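Local coordinates for farnesyl pyrophosphate synthetase (Staphylococcus aureus, PDB 5H9D), which probably makes heptaprenyl diphosphate by magnesium-dependent condensation of isoprenyl diphosphates, paired with a second, different subunit, at residues E72-A77 against F112-G117; R42-F47 against A170-I175; E29-H34 against K99-T104. One frame throughout, in Å; residues are numbered along the deposited sequence.

Contact 1. Residues E72-A77 against F112-G117; sequences ELIHMA and FLLALG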
loop_
_atom_site.group_PDB
_atom_site.type_symbol
_atom_site.label_atom_id
_atom_site.label_comp_id
_atom_site.label_asym_id
_atom_site.label_seq_id
_atom_site.Cartn_x
_atom_site.Cartn_y
_atom_site.Cartn_z
ATOM N N GLU A 72 9.543 3.937 0.347
ATOM C CA GLU A 72 9.919 2.764 -0.429
ATOM C C GLU A 72 9.342 1.503 0.195
ATOM O O GLU A 72 9.024 0.565 -0.504
ATOM C CB GLU A 72 11.439 2.679 -0.544
ATOM C CG GLU A 72 11.974 1.752 -1.628
ATOM C CD GLU A 72 11.489 2.085 -3.027
ATOM O OE1 GLU A 72 10.913 3.174 -3.201
ATOM O OE2 GLU A 72 11.673 1.267 -3.960
ATOM N N LEU A 73 9.185 1.479 1.515
ATOM C CA LEU A 73 8.629 0.302 2.184
ATOM C C LEU A 73 7.125 0.161 1.885
ATOM O O LEU A 73 6.639 -0.951 1.711
ATOM C CB LEU A 73 8.887 0.374 3.697
ATOM C CG LEU A 73 10.316 0.285 4.266
ATOM C CD1 LEU A 73 10.370 0.623 5.752
ATOM C CD2 LEU A 73 10.856 -1.107 4.062
ATOM N N ILE A 74 6.395 1.284 1.818
ATOM C CA ILE A 74 4.962 1.266 1.510
ATOM C C ILE A 74 4.803 0.865 0.024
ATOM O O ILE A 74 3.912 0.088 -0.344
ATOM C CB ILE A 74 4.286 2.671 1.773
ATOM C CG1 ILE A 74 4.171 2.926 3.280
ATOM C CG2 ILE A 74 2.871 2.707 1.183
ATOM C CD1 ILE A 74 4.116 4.404 3.666
ATOM N N HIS A 75 5.662 1.419 -0.823
ATOM C CA HIS A 75 5.669 1.079 -2.237
ATOM C C HIS A 75 5.823 -0.451 -2.407
ATOM O O HIS A 75 5.069 -1.105 -3.146
ATOM C CB HIS A 75 6.832 1.799 -2.898
ATOM C CG HIS A 75 7.014 1.466 -4.341
ATOM N ND1 HIS A 75 5.950 1.313 -5.209
ATOM C CD2 HIS A 75 8.135 1.279 -5.076
ATOM C CE1 HIS A 75 6.412 1.045 -6.417
ATOM N NE2 HIS A 75 7.733 1.019 -6.362
ATOM N N MET A 76 6.819 -1.001 -1.709
ATOM C CA MET A 76 7.124 -2.429 -1.705
ATOM C C MET A 76 5.960 -3.263 -1.166
ATOM O O MET A 76 5.640 -4.328 -1.710
ATOM C CB MET A 76 8.339 -2.704 -0.839
ATOM C CG MET A 76 9.645 -2.208 -1.368
ATOM S SD MET A 76 10.957 -2.285 -0.095
ATOM C CE MET A 76 11.471 -3.990 -0.195
ATOM N N ALA A 77 5.336 -2.817 -0.085
ATOM C CA ALA A 77 4.210 -3.590 0.419
ATOM C C ALA A 77 3.197 -3.708 -0.730
ATOM O O ALA A 77 2.661 -4.771 -0.999
ATOM C CB ALA A 77 3.564 -2.896 1.672
ATOM N N PHE A 112 3.966 -6.798 6.956
ATOM C CA PHE A 112 5.231 -6.499 7.608
ATOM C C PHE A 112 5.809 -5.179 7.074
ATOM O O PHE A 112 6.062 -4.250 7.830
ATOM C CB PHE A 112 6.166 -7.696 7.353
ATOM C CG PHE A 112 7.578 -7.514 7.819
ATOM C CD1 PHE A 112 7.887 -7.506 9.169
ATOM C CD2 PHE A 112 8.620 -7.404 6.891
ATOM C CE1 PHE A 112 9.213 -7.396 9.595
ATOM C CE2 PHE A 112 9.936 -7.293 7.307
ATOM C CZ PHE A 112 10.235 -7.290 8.663
ATOM N N LEU A 113 5.977 -5.112 5.758
ATOM C CA LEU A 113 6.555 -3.965 5.059
ATOM C C LEU A 113 5.795 -2.699 5.332
ATOM O O LEU A 113 6.368 -1.620 5.483
ATOM C CB LEU A 113 6.618 -4.240 3.526
ATOM C CG LEU A 113 7.629 -5.332 3.126
ATOM C CD1 LEU A 113 7.645 -5.624 1.659
ATOM C CD2 LEU A 113 9.002 -4.863 3.545
ATOM N N LEU A 114 4.484 -2.842 5.396
ATOM C CA LEU A 114 3.600 -1.720 5.631
ATOM C C LEU A 114 3.726 -1.233 7.074
ATOM O O LEU A 114 3.783 -0.039 7.314
ATOM C CB LEU A 114 2.187 -2.177 5.368
ATOM C CG LEU A 114 1.192 -1.175 4.862
ATOM C CD1 LEU A 114 1.558 -0.832 3.427
ATOM C CD2 LEU A 114 -0.212 -1.807 4.965
ATOM N N ALA A 115 3.768 -2.160 8.033
ATOM C CA ALA A 115 3.880 -1.771 9.438
ATOM C C ALA A 115 5.161 -0.986 9.682
ATOM O O ALA A 115 5.164 -0.010 10.446
ATOM C CB ALA A 115 3.845 -3.014 10.353
ATOM N N LEU A 116 6.246 -1.429 9.035
ATOM C CA LEU A 116 7.544 -0.777 9.163
ATOM C C LEU A 116 7.437 0.637 8.599
ATOM O O LEU A 116 8.029 1.576 9.130
ATOM C CB LEU A 116 8.613 -1.548 8.386
ATOM C CG LEU A 116 9.116 -2.909 8.875
ATOM C CD1 LEU A 116 10.087 -3.513 7.814
ATOM C CD2 LEU A 116 9.756 -2.737 10.268
ATOM N N GLY A 117 6.690 0.782 7.508
ATOM C CA GLY A 117 6.511 2.092 6.912
ATOM C C GLY A 117 5.896 3.049 7.917
ATOM O O GLY A 117 6.301 4.209 7.995
#
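Leu113 and Leu114 of helix 103-121 pack on Ala77 of helix 62-85 in an antiparallel helix pair of the all-helical prenyl synthase fold. The two axes come within 7.8 Å at a crossing angle of -158°, and small residues allow the close approach. On Ala77 the methyl CB lies 3.8 Å from Leu113 CB, while Leu114 CD1 reaches the same methyl from its other flank, at 3.4 Å. Leu113 reaches across the neighbouring helix, its CG held beside its own backbone N (chi1 -69°), and brings CD1 to within 3.9 Å of Met76 CB. Leu73 fills the next layer: its CB rests on the carbonyl oxygen of Leu113, and its CD1 meets Leu116 CB at 3.8 Å, the two leucines crossing obliquely. The loop residue Ile21 lies against Leu73, Leu113 and Leu116 together, on a flank that is buried.

Packing slackens at Ile74. Its CG2 stays 4.4 Å from Leu114 CD1, the same methyl that touches Ala77 more closely, and Leu114, in part open to solvent, also rests on Ser78 of the partner subunit. Farther along this flank, Gly117 has no side chain to hold the helices apart, and Ile74 passes over its bare backbone with CG1 4.4 Å from Gly117 CA.

Contact 2. Residues R42-F47 against A170-I175; sequences RVRPAF and ALLIQI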
loop_
_atom_site.group_PDB
_atom_site.type_symbol
_atom_site.label_atom_id
_atom_site.label_comp_id
_atom_site.label_asym_id
_atom_site.label_seq_id
_atom_site.Cartn_x
_atom_site.Cartn_y
_atom_site.Cartn_z
ATOM N N ARG A 42 13.875 2.970 -7.231
ATOM C CA ARG A 42 13.841 3.840 -6.075
ATOM C C ARG A 42 13.488 5.290 -6.412
ATOM O O ARG A 42 14.085 6.223 -5.863
ATOM C CB ARG A 42 15.210 3.804 -5.405
ATOM C CG ARG A 42 15.743 2.419 -5.171
ATOM C CD ARG A 42 14.960 1.693 -4.072
ATOM N NE ARG A 42 15.543 0.385 -3.790
ATOM C CZ ARG A 42 15.399 -0.688 -4.564
ATOM N NH1 ARG A 42 14.687 -0.622 -5.670
ATOM N NH2 ARG A 42 15.972 -1.832 -4.234
ATOM N N VAL A 43 12.515 5.491 -7.297
ATOM C CA VAL A 43 12.124 6.855 -7.661
ATOM C C VAL A 43 11.512 7.631 -6.487
ATOM O O VAL A 43 11.899 8.764 -6.261
ATOM C CB VAL A 43 11.166 6.863 -8.904
ATOM C CG1 VAL A 43 11.107 5.485 -9.495
ATOM C CG2 VAL A 43 9.761 7.333 -8.547
ATOM N N ARG A 44 10.582 7.020 -5.743
ATOM C CA ARG A 44 9.933 7.680 -4.595
ATOM C C ARG A 44 10.978 8.222 -3.613
ATOM O O ARG A 44 10.951 9.399 -3.259
ATOM C CB ARG A 44 8.963 6.711 -3.898
ATOM C CG ARG A 44 7.490 6.877 -4.286
ATOM C CD ARG A 44 6.732 5.565 -4.509
ATOM N NE ARG A 44 7.243 4.866 -5.684
ATOM C CZ ARG A 44 6.502 4.490 -6.718
ATOM N NH1 ARG A 44 5.203 4.738 -6.745
ATOM N NH2 ARG A 44 7.059 3.856 -7.730
ATOM N N PRO A 45 11.908 7.367 -3.142
ATOM C CA PRO A 45 12.924 7.889 -2.216
ATOM C C PRO A 45 13.672 9.052 -2.867
ATOM O O PRO A 45 14.021 10.021 -2.198
ATOM C CB PRO A 45 13.832 6.687 -1.999
ATOM C CG PRO A 45 12.855 5.563 -2.050
ATOM C CD PRO A 45 11.977 5.901 -3.201
ATOM N N ALA A 46 13.895 8.943 -4.180
ATOM C CA ALA A 46 14.632 9.956 -4.927
ATOM C C ALA A 46 13.916 11.284 -4.880
ATOM O O ALA A 46 14.516 12.299 -4.535
ATOM C CB ALA A 46 14.869 9.515 -6.384
ATOM N N PHE A 47 12.633 11.296 -5.203
ATOM C CA PHE A 47 11.900 12.541 -5.151
ATOM C C PHE A 47 11.827 13.135 -3.753
ATOM O O PHE A 47 11.741 14.341 -3.612
ATOM C CB PHE A 47 10.503 12.352 -5.732
ATOM C CG PHE A 47 10.471 12.432 -7.220
ATOM C CD1 PHE A 47 10.941 13.564 -7.866
ATOM C CD2 PHE A 47 10.033 11.373 -7.970
ATOM C CE1 PHE A 47 10.979 13.631 -9.235
ATOM C CE2 PHE A 47 10.062 11.424 -9.349
ATOM C CZ PHE A 47 10.534 12.549 -9.990
ATOM N N ALA A 170 0.173 8.363 -9.318
ATOM C CA ALA A 170 0.553 9.758 -9.126
ATOM C C ALA A 170 0.558 10.216 -7.656
ATOM O O ALA A 170 1.464 10.930 -7.203
ATOM C CB ALA A 170 -0.377 10.646 -9.954
ATOM N N LEU A 171 -0.457 9.770 -6.926
ATOM C CA LEU A 171 -0.660 10.112 -5.524
ATOM C C LEU A 171 0.505 9.870 -4.588
ATOM O O LEU A 171 0.708 10.630 -3.663
ATOM C CB LEU A 171 -1.881 9.367 -5.020
ATOM C CG LEU A 171 -2.768 10.099 -4.042
ATOM C CD1 LEU A 171 -2.843 11.553 -4.439
ATOM C CD2 LEU A 171 -4.156 9.429 -4.042
ATOM N N LEU A 172 1.274 8.815 -4.813
ATOM C CA LEU A 172 2.407 8.540 -3.939
ATOM C C LEU A 172 3.667 9.271 -4.403
ATOM O O LEU A 172 4.651 9.349 -3.674
ATOM C CB LEU A 172 2.667 7.026 -3.854
ATOM C CG LEU A 172 3.257 6.495 -2.534
ATOM C CD1 LEU A 172 2.268 6.725 -1.376
ATOM C CD2 LEU A 172 3.544 5.020 -2.675
ATOM N N ILE A 173 3.652 9.790 -5.628
ATOM C CA ILE A 173 4.800 10.535 -6.136
ATOM C C ILE A 173 4.577 11.955 -5.615
ATOM O O ILE A 173 5.503 12.678 -5.248
ATOM C CB ILE A 173 4.823 10.528 -7.652
ATOM C CG1 ILE A 173 4.771 9.084 -8.169
ATOM C CG2 ILE A 173 6.070 11.180 -8.137
ATOM C CD1 ILE A 173 6.046 8.276 -7.926
ATOM N N GLN A 174 3.307 12.319 -5.560
ATOM C CA GLN A 174 2.867 13.604 -5.057
ATOM C C GLN A 174 3.235 13.722 -3.576
ATOM O O GLN A 174 3.729 14.760 -3.130
ATOM C CB GLN A 174 1.375 13.671 -5.214
ATOM C CG GLN A 174 0.770 15.010 -5.036
ATOM C CD GLN A 174 -0.695 14.909 -5.206
ATOM O OE1 GLN A 174 -1.177 14.274 -6.141
ATOM N NE2 GLN A 174 -1.426 15.517 -4.301
ATOM N N ILE A 175 2.968 12.658 -2.817
ATOM C CA ILE A 175 3.322 12.613 -1.381
ATOM C C ILE A 175 4.849 12.653 -1.192
ATOM O O ILE A 175 5.346 13.263 -0.246
ATOM C CB ILE A 175 2.782 11.341 -0.734
ATOM C CG1 ILE A 175 1.275 11.454 -0.645
ATOM C CG2 ILE A 175 3.427 11.087 0.611
ATOM C CD1 ILE A 175 0.627 10.128 -0.398
#
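Ile173 of helix 158-183 forks between three side chains of helix 43-51: Val43, Arg44 and Phe47. Its CG1 stands beside its own backbone N (chi1 -54°) and its CG2 beside the carbonyl carbon, which sends the two arms to different partners. The CG2 methyl lies 4.0 Å from CD2 of the Phe47 ring, which it meets obliquely, whereas CD1 lies 3.9 Å from Val43 CG2 and also lies against Arg44. The short helical segments run in roughly the same direction, 32° apart with axes 9.4 Å from each other, so that side chains make most of the junction.

Arg44 can be followed outward. Its CB faces the carboxylate of Glu72 on helix 62-85. CG turns to helix 158-183 and lies 3.8 Å from the carbonyl oxygen of Leu172. The next methylene, CD, crosses the Leu172 side chain at about a right angle, 3.7 Å from its CD2. Bends at chi2 and chi3 (-67° at the latter) then swing the guanidinium back across Ile173, whose CD1 sits over one face near the rim, 3.8 Å from Arg44 NH1. His75 lies over the opposite face, its CE1 above NH2, so the guanidinium is held between Ile173 and the imidazole.

Cover on both faces fixes the plane of this buried cation and probably leaves its N-H edges for an anion. A bound phosphate, probably from the crystallisation liquor, lies about 5 Å from this side chain. Arg44 belongs to the Gly-Gly-Lys-Arg-Val-Arg sequence of the prenyl synthases, and its setting is consistent with a pocket for a diphosphate, as in relatives where this motif engages the isopentenyl substrate.

Contact 3. Residues E29-H34 against K99-T104; sequences EQASLH and KKWDQT. With PO4 (phosphate ion), chain H.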
loop_
_atom_site.group_PDB
_atom_site.type_symbol
_atom_site.label_atom_id
_atom_site.label_comp_id
_atom_site.label_asym_id
_atom_site.label_seq_id
_atom_site.Cartn_x
_atom_site.Cartn_y
_atom_site.Cartn_z
ATOM N N GLU A 29 12.316 -11.864 6.533
ATOM C CA GLU A 29 13.567 -11.176 6.240
ATOM C C GLU A 29 14.125 -11.523 4.859
ATOM O O GLU A 29 14.601 -10.645 4.131
ATOM C CB GLU A 29 14.620 -11.502 7.288
ATOM C CG GLU A 29 15.844 -10.647 7.158
ATOM C CD GLU A 29 16.670 -10.675 8.402
ATOM O OE1 GLU A 29 16.053 -10.697 9.492
ATOM O OE2 GLU A 29 17.926 -10.662 8.288
ATOM N N GLN A 30 14.094 -12.805 4.519
ATOM C CA GLN A 30 14.564 -13.257 3.225
ATOM C C GLN A 30 13.652 -12.756 2.105
ATOM O O GLN A 30 14.134 -12.399 1.033
ATOM C CB GLN A 30 14.563 -14.765 3.143
ATOM C CG GLN A 30 15.474 -15.523 4.060
ATOM C CD GLN A 30 15.323 -17.005 3.776
ATOM O OE1 GLN A 30 15.761 -17.496 2.715
ATOM N NE2 GLN A 30 14.661 -17.724 4.694
ATOM N N ALA A 31 12.339 -12.767 2.335
ATOM C CA ALA A 31 11.398 -12.297 1.317
ATOM C C ALA A 31 11.602 -10.799 1.048
ATOM O O ALA A 31 11.791 -10.387 -0.097
ATOM C CB ALA A 31 9.953 -12.571 1.743
ATOM N N SER A 32 11.568 -9.987 2.093
ATOM C CA SER A 32 11.772 -8.559 1.938
ATOM C C SER A 32 13.090 -8.261 1.210
ATOM O O SER A 32 13.132 -7.424 0.319
ATOM C CB SER A 32 11.765 -7.881 3.312
ATOM O OG SER A 32 10.509 -8.044 3.938
ATOM N N LEU A 33 14.159 -8.958 1.590
ATOM C CA LEU A 33 15.474 -8.781 0.968
ATOM C C LEU A 33 15.483 -9.301 -0.479
ATOM O O LEU A 33 16.120 -8.720 -1.370
ATOM C CB LEU A 33 16.535 -9.497 1.777
ATOM C CG LEU A 33 17.932 -9.333 1.193
ATOM C CD1 LEU A 33 18.350 -7.842 1.150
ATOM C CD2 LEU A 33 18.891 -10.143 2.012
ATOM N N HIS A 34 14.778 -10.398 -0.719
ATOM C CA HIS A 34 14.686 -10.925 -2.067
ATOM C C HIS A 34 14.160 -9.805 -2.975
ATOM O O HIS A 34 14.787 -9.474 -3.970
ATOM C CB HIS A 34 13.723 -12.105 -2.106
ATOM C CG HIS A 34 13.494 -12.655 -3.476
ATOM N ND1 HIS A 34 14.527 -13.002 -4.320
ATOM C CD2 HIS A 34 12.349 -12.954 -4.133
ATOM C CE1 HIS A 34 14.023 -13.493 -5.440
ATOM N NE2 HIS A 34 12.703 -13.474 -5.352
ATOM N N LYS A 99 5.349 -16.920 -5.209
ATOM C CA LYS A 99 5.818 -18.102 -5.938
ATOM C C LYS A 99 7.083 -18.737 -5.408
ATOM O O LYS A 99 7.287 -19.928 -5.598
ATOM C CB LYS A 99 6.008 -17.811 -7.432
ATOM C CG LYS A 99 4.705 -17.816 -8.214
ATOM C CD LYS A 99 4.941 -18.127 -9.676
ATOM C CE LYS A 99 3.627 -18.128 -10.434
ATOM N NZ LYS A 99 2.610 -18.907 -9.658
ATOM N N LYS A 100 7.929 -17.952 -4.745
ATOM C CA LYS A 100 9.171 -18.471 -4.178
ATOM C C LYS A 100 8.857 -19.180 -2.875
ATOM O O LYS A 100 9.570 -20.065 -2.471
ATOM C CB LYS A 100 10.136 -17.329 -3.914
ATOM C CG LYS A 100 11.591 -17.705 -3.925
ATOM C CD LYS A 100 12.451 -16.499 -3.597
ATOM C CE LYS A 100 13.916 -16.755 -3.942
ATOM N NZ LYS A 100 14.347 -18.152 -3.620
ATOM N N TRP A 101 7.784 -18.775 -2.217
ATOM C CA TRP A 101 7.366 -19.377 -0.957
ATOM C C TRP A 101 5.898 -19.788 -1.127
ATOM O O TRP A 101 5.603 -20.885 -1.583
ATOM C CB TRP A 101 7.511 -18.366 0.203
ATOM C CG TRP A 101 8.939 -18.122 0.681
ATOM C CD1 TRP A 101 9.615 -18.823 1.647
ATOM C CD2 TRP A 101 9.839 -17.090 0.236
ATOM N NE1 TRP A 101 10.859 -18.287 1.829
ATOM C CE2 TRP A 101 11.029 -17.229 0.977
ATOM C CE3 TRP A 101 9.754 -16.067 -0.723
ATOM C CZ2 TRP A 101 12.125 -16.392 0.798
ATOM C CZ3 TRP A 101 10.858 -15.228 -0.904
ATOM C CH2 TRP A 101 12.027 -15.402 -0.143
ATOM N N ASP A 102 4.979 -18.919 -0.746
ATOM C CA ASP A 102 3.577 -19.207 -0.920
ATOM C C ASP A 102 2.721 -17.967 -0.678
ATOM O O ASP A 102 3.232 -16.903 -0.332
ATOM C CB ASP A 102 3.119 -20.382 -0.032
ATOM C CG ASP A 102 3.123 -20.047 1.444
ATOM O OD1 ASP A 102 4.206 -20.025 2.076
ATOM O OD2 ASP A 102 2.025 -19.795 1.977
ATOM N N GLN A 103 1.417 -18.122 -0.872
ATOM C CA GLN A 103 0.482 -17.027 -0.726
ATOM C C GLN A 103 0.401 -16.459 0.677
ATOM O O GLN A 103 0.300 -15.243 0.825
ATOM C CB GLN A 103 -0.910 -17.461 -1.206
ATOM C CG GLN A 103 -1.855 -16.313 -1.499
ATOM C CD GLN A 103 -3.187 -16.771 -2.123
ATOM O OE1 GLN A 103 -3.211 -17.435 -3.174
ATOM N NE2 GLN A 103 -4.300 -16.407 -1.477
ATOM N N THR A 104 0.449 -17.311 1.703
ATOM C CA THR A 104 0.364 -16.831 3.082
ATOM C C THR A 104 1.558 -15.940 3.363
ATOM O O THR A 104 1.434 -14.881 3.972
ATOM C CB THR A 104 0.398 -17.976 4.143
ATOM O OG1 THR A 104 -0.552 -19.011 3.812
ATOM C CG2 THR A 104 0.059 -17.405 5.504
HETATM P P PO4 H . 15.750 -17.914 -7.031
HETATM O O1 PO4 H . 16.932 -17.362 -6.322
HETATM O O2 PO4 H . 15.443 -19.270 -6.504
HETATM O O3 PO4 H . 14.584 -17.021 -6.815
HETATM O O4 PO4 H . 16.042 -18.004 -8.485
#
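At the corner joining helix 97-100 to helix 103-121, Trp101 lays its indole against helix 26-38, over Ala31. The Ala31 methyl stands above one face of the six-membered ring, in a CH-pi contact with CB 4.2 Å from the ring centroid and 23° off the normal. Close by, Trp101 CH2 is 3.5 Å from Ala31 CA, so the rim of the indole reaches the helix backbone itself. Gln30 CB approaches obliquely at 3.8 Å from Trp101 CZ2, and His34 CB comes to the ring edge. The opposite face of the indole is taken by CG of its neighbour Lys100.

Lys100 sets out with CG anti to its backbone N (chi1 -154°) and runs outward, carrying CD over the face of the His34 imidazole, 3.6 Å from its centroid. That ring is tethered by a hydrogen bond between its NE2 and Leu95 O of strand 94-95. Beyond it the lysine chain bends at chi4, and NZ makes a weak hydrogen bond of 3.3 Å to O2 of a phosphate ion that probably came from the crystallisation liquor.

Next along the chain, Asp102 N-caps helix 103-121: its OD2 accepts from Thr104 N at 3.0 Å, met from above the carboxylate plane. The arrangement is that of a helix N-cap, with Trp101 in the turn before it packed on helix 26-38 of the all-helical prenyl synthase fold.

From the N terminus, the chain first passes 29-34 on helix 26-38, then 42-47 and 72-77. Contact 3 closes at 99-104, contact 1 soon after at 112-117, and contact 2 last at 170-175. Contact 1 therefore lies wholly within the span of contact 2, whereas contact 3 crosses both. Helix 103-121 serves contacts 1 and 3, and Ser32 joins them directly, touching Phe112 and Leu113 and lying near Met76 CE. Contacts 1 and 2 meet where Glu72 and His75 face Arg42, Arg44 and Pro45. Contacts 2 and 3 do not touch, their centres about 25 Å apart; between them, contact 1 links the peripheral corner to the central helices.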